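Local coordinates for protein N-methyltransferase (Streptoalloteichus sp. ATCC 53650, PDB 5BSZ) that probably transfers a methyl group from S-adenosylmethionine to the amino group of a deoxysugar on the pathway to kedarcidin, at residues Gly27-Phe30 / Ala31-Ala34. Sequence-based numbering, arbitrary orientation.
Sequences GKDF and AAEA
Lys28, in the loop just ahead of helix 30-44, and Glu33, in its first turn, join in a salt bridge, their side chains meeting at about a right angle. Lys28 NZ reaches Glu33 OE2 at 2.7 Å, on the syn lone pair of OE2, the side facing OE1. The lysine chain runs extended from CB and bends only at its last torsion (chi4 82°), which turns the ammonium group onto the carboxylate; on the way its CG lies 3.9 Å above the plane of the Phe30 ring, offset toward the rim. Glu33 OE1, whose position is less certain, is hydrogen-bonded to His61 NE2 of helix 60-65. The ring of Phe30 meets His61 edge-to-face. Asp29 is the N-cap: with CG anti to its backbone N (chi1 -162°), OD2 swings over the helix start and accepts from Ala32 N at 3.1 Å, the donor standing well above the carboxylate plane. Asp29 CG lies 3.4 Å from Ala32 CB, with OD1 against the same methyl. The backbone continues with i-to-i+4 hydrogen bonds from Glu33 N to Asp29 O (3.1 Å) and from Ala34 N to Phe30 O (2.8 Å). The arrangement is a side-chain N-cap with an adjoining salt bridge, set beside the S-adenosyl-L-homocysteine pocket of a Rossmann-like methyltransferase, where Lys28 and Glu33 both touch the pocket residue Thr115.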
ATOM      1  N   GLY A  27     -20.346  -6.991  17.910  1.00 75.20           N
ATOM      2  CA  GLY A  27     -20.749  -6.657  19.284  1.00 70.03           C
ATOM      3  C   GLY A  27     -21.964  -5.746  19.359  1.00 67.22           C
ATOM      4  O   GLY A  27     -22.322  -5.248  20.432  1.00 56.43           O
ATOM      5  N   LYS A  28     -22.609  -5.540  18.213  1.00 58.48           N
ATOM      6  CA  LYS A  28     -23.699  -4.587  18.097  1.00 45.61           C
ATOM      7  C   LYS A  28     -25.013  -5.234  18.477  1.00 35.31           C
ATOM      8  O   LYS A  28     -25.330  -6.316  17.988  1.00 35.44           O
ATOM      9  CB  LYS A  28     -23.790  -4.086  16.661  1.00 53.06           C
ATOM     10  CG  LYS A  28     -24.905  -3.075  16.462  1.00 47.63           C
ATOM     11  CD  LYS A  28     -24.620  -2.270  15.214  1.00 43.63           C
ATOM     12  CE  LYS A  28     -25.731  -1.284  14.959  1.00 39.88           C
ATOM     13  NZ  LYS A  28     -25.536  -0.065  15.790  1.00 36.13           N
ATOM     14  N   ASP A  29     -25.807  -4.535  19.281  1.00 30.46           N
ATOM     15  CA  ASP A  29     -27.063  -5.073  19.767  1.00 30.03           C
ATOM     16  C   ASP A  29     -28.224  -4.611  18.886  1.00 30.72           C
ATOM     17  O   ASP A  29     -28.904  -3.597  19.144  1.00 25.00           O
ATOM     18  CB  ASP A  29     -27.263  -4.665  21.215  1.00 32.60           C
ATOM     19  CG  ASP A  29     -28.278  -5.510  21.908  1.00 36.04           C
ATOM     20  OD1 ASP A  29     -28.292  -5.444  23.144  1.00 46.92           O
ATOM     21  OD2 ASP A  29     -29.050  -6.236  21.240  1.00 36.72           O
ATOM     22  N   PHE A  30     -28.425  -5.361  17.811  1.00 28.07           N
ATOM     23  CA  PHE A  30     -29.434  -4.980  16.841  1.00 27.37           C
ATOM     24  C   PHE A  30     -30.782  -5.026  17.529  1.00 29.15           C
ATOM     25  O   PHE A  30     -31.632  -4.160  17.342  1.00 27.31           O
ATOM     26  CB  PHE A  30     -29.348  -5.925  15.655  1.00 27.33           C
ATOM     27  CG  PHE A  30     -28.247  -5.564  14.713  1.00 29.18           C
ATOM     28  CD1 PHE A  30     -28.443  -4.582  13.750  1.00 29.86           C
ATOM     29  CD2 PHE A  30     -27.023  -6.193  14.789  1.00 28.61           C
ATOM     30  CE1 PHE A  30     -27.420  -4.221  12.885  1.00 33.41           C
ATOM     31  CE2 PHE A  30     -25.999  -5.850  13.919  1.00 38.54           C
ATOM     32  CZ  PHE A  30     -26.189  -4.840  12.980  1.00 35.53           C
ATOM     33  N   ALA A  31     -30.934  -6.029  18.387  1.00 30.09           N
ATOM     34  CA  ALA A  31     -32.157  -6.234  19.156  1.00 31.51           C
ATOM     35  C   ALA A  31     -32.529  -5.046  20.039  1.00 30.56           C
ATOM     36  O   ALA A  31     -33.677  -4.568  19.984  1.00 29.42           O
ATOM     37  CB  ALA A  31     -32.047  -7.523  19.965  1.00 34.04           C
ATOM     38  N   ALA A  32     -31.566  -4.551  20.815  1.00 27.10           N
ATOM     39  CA  ALA A  32     -31.782  -3.393  21.679  1.00 27.43           C
ATOM     40  C   ALA A  32     -32.202  -2.211  20.829  1.00 23.17           C
ATOM     41  O   ALA A  32     -33.084  -1.472  21.202  1.00 21.84           O
ATOM     42  CB  ALA A  32     -30.509  -2.972  22.428  1.00 29.36           C
ATOM     43  N   GLU A  33     -31.507  -1.998  19.726  1.00 24.27           N
ATOM     44  CA  GLU A  33     -31.736  -0.807  18.907  1.00 25.08           C
ATOM     45  C   GLU A  33     -33.099  -0.888  18.201  1.00 22.12           C
ATOM     46  O   GLU A  33     -33.820   0.102  18.187  1.00 20.15           O
ATOM     47  CB  GLU A  33     -30.569  -0.569  17.938  1.00 23.39           C
ATOM     48  CG  GLU A  33     -29.206  -0.341  18.597  1.00 26.94           C
ATOM     49  CD  GLU A  33     -28.028  -0.216  17.635  1.00 27.85           C
ATOM     50  OE1 GLU A  33     -28.109  -0.714  16.493  1.00 25.19           O
ATOM     51  OE2 GLU A  33     -26.975   0.333  18.047  1.00 28.15           O
ATOM     52  N   ALA A  34     -33.434  -2.049  17.633  1.00 17.91           N
ATOM     53  CA  ALA A  34     -34.772  -2.255  17.082  1.00 25.23           C
ATOM     54  C   ALA A  34     -35.845  -1.966  18.129  1.00 23.41           C
ATOM     55  O   ALA A  34     -36.873  -1.356  17.855  1.00 23.09           O
ATOM     56  CB  ALA A  34     -34.899  -3.648  16.526  1.00 21.06           C
TER